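Local coordinates for putative secreted protein (Streptomyces sp. SirexAA-E, PDB 4PEY) that hydrolyses laminarin and laminarioligosaccharides as a secreted exo-beta-1,3-glucanase of glycoside hydrolase family 55, releasing glucose and laminaribiose, at residues N124-A127 with P133-R136; G155-D160 with I395-W400. The protein carries 1 engineered substitution. One frame throughout, in Å; residues are numbered along the deposited sequence. Where two conformers were deposited one is given.

Contact 1. Residues N124-A127 with P133-R136; sequences NRWA and PFRR. With BGC (beta-D-glucopyranose), chain C.
Phe-134 turns its ring edge toward the indole of Trp-126, an edge-to-face pair inside the first of the two right-handed parallel beta-helices that make up a family 55 glucanase. The planes stand at 53°, so the T is well tilted, and the centroids of the phenyl and of the five-membered indole ring lie 4.7 Å apart. Phe-134 CD1 does the touching: it rides over one indole face, nearer the rim than the middle, 3.7 Å from Trp-126 CD2. Farther along the indole, Trp-126 CZ2 comes to 3.7 Å from the backbone oxygen of Pro-133. On both aromatic residues CG lies opposite the backbone N (chi1 -175° on Trp-126, -165° on Phe-134), which carries the two rings, one from the loop just after strand 123-125 and one from strand 134-135, to slide past each other in opposite directions. The indole N-H is satisfied by the backbone oxygen of Ala-132, which helps fix the turn of the ring, while Ala-112 packs on both rings and Val-139 and Leu-143 on Phe-134. One residue before Trp-126, Arg-125 belongs to a glucan-binding pocket. Its guanidinium is held by the backbone oxygen of Ala-146 through NH2. The sugar is met at the guanidinium edge, in plane: Arg-125 NE gives a nearly straight hydrogen bond, 2.9 Å long, to O2 of the bound beta-D-glucopyranose.

Contact 2. Residues G155-D160 with I395-W400; sequences GGYIAD and IIDHTW
Tyr-157 and His-398 lie almost flat on one another, their ring planes only 5° apart and their centroids 4.2 Å apart in an offset stack. The shift is such that each ring receives the other's methylene as a CH-pi contact: Tyr-157 CB sits 3.7 Å over the centroid of the imidazole, and His-398 CB sits 3.6 Å over that of the phenol. Both side chains swing away from their own backbone N and reach toward each other from strand 157-159 of one beta-helix and from the corner at 398 of the other, so the stack joins the two halves of the fold. Past the end of the phenol, the Asp-397 side chain crosses at about a right angle. Tyr-157 OH donates to Asp-397 OD1 over 2.6 Å, arriving on the syn side but 33° out of the carboxylate plane. A phenylalanine in place of Tyr-157 would probably leave Asp-397 OD1 without one of the groups that grip it deep in the protein and weaken the tie between the two beta-helices. The carboxylate has further partners, with Thr-431 at OD1 and Gln-369 and a salt bridge from Arg-178 at OD2, and Asp-370 hydrogen-bonds His-398 ND1, fixing the turn of the imidazole. So many donors would be expected to stabilise Asp-397 as an anion, ringed by Tyr-157 and Arg-178 from one beta-helix and Thr-431 and Gln-369 from the other.

How the contacts relate
Contact 1 and contact 2, centred about 12 Å apart, meet where strands 134-135 and 157-159 run side by side. Backbone bonds probably join them: Phe-134 O to Ala-159 N at 3.1 Å and Arg-136 N to Ala-159 O at 3.0 Å. Arg-135 bridges the two, packing its NH2 3.6 Å from His-398 CB and forming a salt bridge with Asp-370, the residue that also holds that histidine. Contact 1 touches one glucan pocket through Arg-125; in contact 2 the His-398 side chain is about 12 Å from a bound glucose. The side chain of substrate-binding Gln-130 lies near both, about 8 Å from that of Pro-133 and about 6 Å from that of His-398.

Contact 1. Residues N124-A127 with P133-R136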
ATOM      1  N   ASN A 124     -16.545   8.677  11.496  1.00 11.94           N
ATOM      2  CA  ASN A 124     -15.403   7.859  11.884  1.00 12.74           C
ATOM      3  C   ASN A 124     -14.106   8.557  11.497  1.00 12.74           C
ATOM      4  O   ASN A 124     -14.014   9.086  10.394  1.00 13.44           O
ATOM      5  CB  ASN A 124     -15.472   6.483  11.209  1.00 11.82           C
ATOM      6  CG  ASN A 124     -14.521   5.489  11.828  1.00 11.59           C
ATOM      7  OD1 ASN A 124     -14.834   4.881  12.852  1.00 12.87           O
ATOM      8  ND2 ASN A 124     -13.349   5.316  11.216  1.00 14.21           N
ATOM      9  N   ARG A 125     -13.103   8.553  12.378  1.00 12.23           N
ATOM     10  CA  ARG A 125     -11.816   9.171  12.055  0.52 13.20           C
ATOM     11  C   ARG A 125     -10.751   8.124  11.749  1.00 11.66           C
ATOM     12  O   ARG A 125     -10.417   7.290  12.605  1.00 12.82           O
ATOM     13  CB  ARG A 125     -11.327  10.072  13.194  0.52 14.22           C
ATOM     14  CG  ARG A 125     -10.043  10.826  12.835  0.52 15.05           C
ATOM     15  CD  ARG A 125      -9.364  11.441  14.052  0.52 17.04           C
ATOM     16  NE  ARG A 125     -10.304  12.187  14.884  0.52 18.96           N
ATOM     17  CZ  ARG A 125     -10.696  13.432  14.640  0.52 20.75           C
ATOM     18  NH1 ARG A 125     -11.553  14.028  15.459  0.52 21.83           N
ATOM     19  NH2 ARG A 125     -10.235  14.083  13.578  0.52 21.32           N
ATOM     20  N   TRP A 126     -10.214   8.182  10.530  1.00 12.38           N
ATOM     21  CA  TRP A 126      -9.146   7.280  10.072  1.00 12.69           C
ATOM     22  C   TRP A 126      -7.975   8.147   9.595  1.00 13.32           C
ATOM     23  O   TRP A 126      -7.747   8.315   8.392  1.00 13.69           O
ATOM     24  CB  TRP A 126      -9.670   6.346   8.966  1.00 14.11           C
ATOM     25  CG  TRP A 126      -8.729   5.265   8.464  1.00 14.21           C
ATOM     26  CD1 TRP A 126      -8.092   5.231   7.253  1.00 15.25           C
ATOM     27  CD2 TRP A 126      -8.355   4.056   9.145  1.00 14.82           C
ATOM     28  NE1 TRP A 126      -7.340   4.088   7.142  1.00 15.96           N
ATOM     29  CE2 TRP A 126      -7.479   3.350   8.289  1.00 14.84           C
ATOM     30  CE3 TRP A 126      -8.670   3.507  10.394  1.00 14.51           C
ATOM     31  CZ2 TRP A 126      -6.912   2.119   8.644  1.00 15.75           C
ATOM     32  CZ3 TRP A 126      -8.110   2.279  10.742  1.00 15.08           C
ATOM     33  CH2 TRP A 126      -7.234   1.605   9.870  1.00 15.26           C
ATOM     34  N   ALA A 127      -7.253   8.727  10.551  1.00 12.27           N
ATOM     35  CA  ALA A 127      -6.236   9.732  10.239  1.00 13.23           C
ATOM     36  C   ALA A 127      -4.868   9.089  10.062  1.00 13.20           C
ATOM     37  O   ALA A 127      -4.020   9.119  10.959  1.00 13.92           O
ATOM     38  CB  ALA A 127      -6.195  10.794  11.327  1.00 14.78           C
ATOM     39  N   PRO A 133      -4.278   0.575   4.829  1.00 10.15           N
ATOM     40  CA  PRO A 133      -5.439   0.363   3.958  1.00 10.26           C
ATOM     41  C   PRO A 133      -6.781   0.254   4.679  1.00 11.32           C
ATOM     42  O   PRO A 133      -6.882  -0.237   5.804  1.00 11.72           O
ATOM     43  CB  PRO A 133      -5.106  -0.961   3.257  1.00 10.64           C
ATOM     44  CG  PRO A 133      -4.212  -1.675   4.230  1.00 10.20           C
ATOM     45  CD  PRO A 133      -3.358  -0.581   4.809  1.00 10.98           C
ATOM     46  N   PHE A 134      -7.811   0.700   3.969  1.00 10.44           N
ATOM     47  CA  PHE A 134      -9.190   0.747   4.432  1.00 12.11           C
ATOM     48  C   PHE A 134      -9.995   0.076   3.311  1.00 11.31           C
ATOM     49  O   PHE A 134     -10.263   0.698   2.275  1.00 11.33           O
ATOM     50  CB  PHE A 134      -9.580   2.215   4.665  1.00 10.62           C
ATOM     51  CG  PHE A 134     -10.844   2.448   5.463  1.00 11.41           C
ATOM     52  CD1 PHE A 134     -10.803   2.536   6.849  1.00 12.34           C
ATOM     53  CD2 PHE A 134     -12.054   2.698   4.820  1.00 12.10           C
ATOM     54  CE1 PHE A 134     -11.952   2.806   7.594  1.00 12.58           C
ATOM     55  CE2 PHE A 134     -13.205   2.981   5.558  1.00 12.47           C
ATOM     56  CZ  PHE A 134     -13.150   3.023   6.947  1.00 14.56           C
ATOM     57  N   ARG A 135     -10.321  -1.207   3.490  1.00 11.41           N
ATOM     58  CA  ARG A 135     -10.938  -2.028   2.435  1.00 11.23           C
ATOM     59  C   ARG A 135     -12.263  -2.651   2.841  1.00 10.80           C
ATOM     60  O   ARG A 135     -12.416  -3.084   3.975  1.00 11.13           O
ATOM     61  CB  ARG A 135     -10.018  -3.184   2.029  1.00 11.38           C
ATOM     62  CG  ARG A 135      -8.720  -2.810   1.340  1.00 10.87           C
ATOM     63  CD  ARG A 135      -7.906  -4.077   1.055  1.00 11.08           C
ATOM     64  NE  ARG A 135      -6.601  -3.792   0.454  1.00 11.12           N
ATOM     65  CZ  ARG A 135      -6.371  -3.651  -0.847  1.00 10.53           C
ATOM     66  NH1 ARG A 135      -7.368  -3.757  -1.726  1.00 11.10           N
ATOM     67  NH2 ARG A 135      -5.135  -3.383  -1.268  1.00 10.57           N
ATOM     68  N   ARG A 136     -13.203  -2.729   1.904  1.00 10.94           N
ATOM     69  CA  ARG A 136     -14.451  -3.467   2.127  0.51 11.57           C
ATOM     70  C   ARG A 136     -15.130  -2.998   3.414  1.00 11.87           C
ATOM     71  O   ARG A 136     -15.609  -3.803   4.212  1.00 12.49           O
ATOM     72  CB  ARG A 136     -14.179  -4.986   2.168  0.51 15.12           C
ATOM     73  CG  ARG A 136     -15.373  -5.877   1.834  0.51 16.77           C
ATOM     74  CD  ARG A 136     -15.017  -7.362   2.015  0.51 14.01           C
ATOM     75  NE  ARG A 136     -16.132  -8.260   1.710  0.51 14.29           N
ATOM     76  CZ  ARG A 136     -16.418  -8.704   0.492  0.51 15.75           C
ATOM     77  NH1 ARG A 136     -17.448  -9.520   0.303  0.51 19.42           N
ATOM     78  NH2 ARG A 136     -15.673  -8.331  -0.537  0.51 17.06           N
TER
HETATM   79  C2  BGC C   3     -12.103   9.814  17.756  0.93 27.31           C
HETATM   80  C3  BGC C   3     -13.455  10.393  17.357  0.93 26.38           C
HETATM   81  C4  BGC C   3     -14.599   9.684  18.084  0.93 26.01           C
HETATM   82  C5  BGC C   3     -14.316   9.585  19.580  0.93 29.62           C
HETATM   83  C6  BGC C   3     -15.346   8.714  20.288  0.93 32.44           C
HETATM   84  C1  BGC C   3     -11.987   9.792  19.275  0.93 29.29           C
HETATM   85  O2  BGC C   3     -11.051  10.584  17.197  0.93 24.12           O
HETATM   86  O3  BGC C   3     -13.609  10.273  15.964  0.93 23.98           O
HETATM   87  O4  BGC C   3     -15.807  10.394  17.887  0.93 28.07           O
HETATM   88  O5  BGC C   3     -13.043   9.019  19.804  0.93 27.17           O
HETATM   89  O6  BGC C   3     -15.339   8.987  21.671  0.93 34.15           O

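Contact 2. Residues G155-D160 with I395-W400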
ATOM      1  N   GLY A 155      -1.696  10.271   3.621  1.00 11.62           N
ATOM      2  CA  GLY A 155      -2.256   8.992   3.202  1.00 10.74           C
ATOM      3  C   GLY A 155      -2.328   8.908   1.682  1.00 11.47           C
ATOM      4  O   GLY A 155      -1.614   9.637   0.994  1.00 13.26           O
ATOM      5  N   GLY A 156      -3.164   8.032   1.131  1.00 11.28           N
ATOM      6  CA  GLY A 156      -3.985   7.092   1.863  1.00 10.93           C
ATOM      7  C   GLY A 156      -4.704   6.247   0.823  1.00 10.47           C
ATOM      8  O   GLY A 156      -4.634   6.533  -0.381  1.00 11.25           O
ATOM      9  N   TYR A 157      -5.407   5.219   1.276  1.00 11.13           N
ATOM     10  CA  TYR A 157      -5.958   4.225   0.358  1.00 10.69           C
ATOM     11  C   TYR A 157      -7.304   3.694   0.838  1.00  9.43           C
ATOM     12  O   TYR A 157      -7.395   3.127   1.921  1.00 10.48           O
ATOM     13  CB  TYR A 157      -4.954   3.072   0.189  1.00 10.75           C
ATOM     14  CG  TYR A 157      -5.413   1.957  -0.728  1.00  9.82           C
ATOM     15  CD1 TYR A 157      -5.103   1.971  -2.087  1.00 10.29           C
ATOM     16  CD2 TYR A 157      -6.161   0.891  -0.232  1.00  9.79           C
ATOM     17  CE1 TYR A 157      -5.534   0.947  -2.935  1.00 11.26           C
ATOM     18  CE2 TYR A 157      -6.594  -0.137  -1.063  1.00 10.12           C
ATOM     19  CZ  TYR A 157      -6.283  -0.103  -2.413  1.00 10.59           C
ATOM     20  OH  TYR A 157      -6.705  -1.129  -3.231  1.00 12.04           O
ATOM     21  N   ILE A 158      -8.347   3.897   0.032  1.00  9.68           N
ATOM     22  CA  ILE A 158      -9.658   3.289   0.276  1.00 11.33           C
ATOM     23  C   ILE A 158     -10.050   2.461  -0.945  1.00 11.12           C
ATOM     24  O   ILE A 158      -9.951   2.944  -2.079  1.00 11.80           O
ATOM     25  CB  ILE A 158     -10.759   4.353   0.547  1.00 11.25           C
ATOM     26  CG1 ILE A 158     -10.505   5.079   1.874  1.00 12.33           C
ATOM     27  CG2 ILE A 158     -12.158   3.706   0.544  1.00 11.77           C
ATOM     28  CD1 ILE A 158     -11.273   6.396   2.012  1.00 13.66           C
ATOM     29  N   ALA A 159     -10.474   1.220  -0.725  1.00 10.91           N
ATOM     30  CA  ALA A 159     -10.971   0.387  -1.821  1.00 10.24           C
ATOM     31  C   ALA A 159     -12.209  -0.387  -1.417  1.00 10.37           C
ATOM     32  O   ALA A 159     -12.357  -0.786  -0.263  1.00 10.77           O
ATOM     33  CB  ALA A 159      -9.902  -0.581  -2.305  1.00 10.59           C
ATOM     34  N   ASP A 160     -13.087  -0.596  -2.392  1.00 10.52           N
ATOM     35  CA  ASP A 160     -14.246  -1.473  -2.241  1.00  9.87           C
ATOM     36  C   ASP A 160     -15.081  -1.114  -1.018  1.00 11.05           C
ATOM     37  O   ASP A 160     -15.598  -1.992  -0.332  1.00 12.20           O
ATOM     38  CB  ASP A 160     -13.804  -2.948  -2.176  1.00 12.09           C
ATOM     39  CG  ASP A 160     -14.909  -3.898  -2.608  1.00 14.04           C
ATOM     40  OD1 ASP A 160     -15.837  -3.417  -3.280  1.00 15.33           O
ATOM     41  OD2 ASP A 160     -14.864  -5.112  -2.295  1.00 14.16           O
ATOM     42  N   ILE A 395      -0.919  -7.098 -11.406  1.00 10.66           N
ATOM     43  CA  ILE A 395      -1.597  -5.981 -10.755  1.00 11.87           C
ATOM     44  C   ILE A 395      -0.914  -5.646  -9.444  1.00 11.46           C
ATOM     45  O   ILE A 395      -0.732  -6.521  -8.597  1.00 12.74           O
ATOM     46  CB  ILE A 395      -3.086  -6.285 -10.457  1.00 12.79           C
ATOM     47  CG1 ILE A 395      -3.846  -6.615 -11.741  1.00 14.16           C
ATOM     48  CG2 ILE A 395      -3.750  -5.107  -9.730  1.00 14.09           C
ATOM     49  CD1 ILE A 395      -5.230  -7.196 -11.490  1.00 17.72           C
ATOM     50  N   ILE A 396      -0.520  -4.385  -9.290  1.00 11.36           N
ATOM     51  CA  ILE A 396       0.021  -3.890  -8.034  0.52 12.03           C
ATOM     52  C   ILE A 396      -1.022  -2.956  -7.446  1.00 10.31           C
ATOM     53  O   ILE A 396      -1.164  -1.819  -7.899  1.00 12.77           O
ATOM     54  CB  ILE A 396       1.352  -3.136  -8.228  0.52 13.09           C
ATOM     55  CG1 ILE A 396       2.327  -3.966  -9.067  0.52 15.22           C
ATOM     56  CG2 ILE A 396       1.958  -2.766  -6.877  0.52 14.99           C
ATOM     57  CD1 ILE A 396       2.722  -5.263  -8.427  0.52 15.23           C
ATOM     58  N   ASP A 397      -1.778  -3.445  -6.473  1.00 10.48           N
ATOM     59  CA  ASP A 397      -2.914  -2.693  -5.942  1.00 11.19           C
ATOM     60  C   ASP A 397      -2.692  -2.383  -4.467  1.00 11.56           C
ATOM     61  O   ASP A 397      -2.997  -3.193  -3.592  1.00 11.01           O
ATOM     62  CB  ASP A 397      -4.212  -3.481  -6.188  1.00 11.58           C
ATOM     63  CG  ASP A 397      -5.416  -2.876  -5.492  1.00 11.68           C
ATOM     64  OD1 ASP A 397      -5.604  -1.643  -5.572  1.00 11.88           O
ATOM     65  OD2 ASP A 397      -6.183  -3.644  -4.871  1.00 12.05           O
ATOM     66  N   HIS A 398      -2.166  -1.179  -4.240  1.00 10.42           N
ATOM     67  CA  HIS A 398      -1.648  -0.654  -2.966  1.00  9.74           C
ATOM     68  C   HIS A 398      -0.323  -1.257  -2.526  1.00 10.54           C
ATOM     69  O   HIS A 398      -0.254  -2.362  -1.973  1.00 10.64           O
ATOM     70  CB  HIS A 398      -2.637  -0.799  -1.815  1.00  9.75           C
ATOM     71  CG  HIS A 398      -2.292   0.078  -0.651  1.00 10.33           C
ATOM     72  ND1 HIS A 398      -2.626  -0.227   0.652  1.00 10.85           N
ATOM     73  CD2 HIS A 398      -1.627   1.258  -0.608  1.00 11.60           C
ATOM     74  CE1 HIS A 398      -2.188   0.738   1.448  1.00 11.47           C
ATOM     75  NE2 HIS A 398      -1.578   1.645   0.710  1.00 11.76           N
ATOM     76  N   THR A 399       0.739  -0.504  -2.781  1.00 10.09           N
ATOM     77  CA  THR A 399       2.039  -0.824  -2.220  1.00  9.28           C
ATOM     78  C   THR A 399       2.653   0.448  -1.638  1.00  8.78           C
ATOM     79  O   THR A 399       2.367   1.550  -2.099  1.00 10.07           O
ATOM     80  CB  THR A 399       2.980  -1.456  -3.277  1.00 10.57           C
ATOM     81  OG1 THR A 399       4.165  -1.925  -2.638  1.00 12.54           O
ATOM     82  CG2 THR A 399       3.358  -0.466  -4.346  1.00 11.99           C
ATOM     83  N   TRP A 400       3.445   0.280  -0.579  1.00  9.21           N
ATOM     84  CA  TRP A 400       4.309   1.334  -0.058  1.00  9.08           C
ATOM     85  C   TRP A 400       5.692   0.747  -0.001  1.00 10.00           C
ATOM     86  O   TRP A 400       5.944  -0.187   0.769  1.00 10.76           O
ATOM     87  CB  TRP A 400       3.892   1.812   1.335  1.00 10.58           C
ATOM     88  CG  TRP A 400       4.653   3.035   1.876  1.00 10.44           C
ATOM     89  CD1 TRP A 400       5.111   4.116   1.168  1.00 12.23           C
ATOM     90  CD2 TRP A 400       5.010   3.282   3.252  1.00 10.38           C
ATOM     91  NE1 TRP A 400       5.721   5.026   2.024  1.00 11.07           N
ATOM     92  CE2 TRP A 400       5.663   4.535   3.303  1.00 10.46           C
ATOM     93  CE3 TRP A 400       4.821   2.571   4.443  1.00 12.26           C
ATOM     94  CZ2 TRP A 400       6.125   5.085   4.499  1.00 11.31           C
ATOM     95  CZ3 TRP A 400       5.293   3.120   5.635  1.00 11.44           C
ATOM     96  CH2 TRP A 400       5.951   4.355   5.649  1.00 11.52           C
TER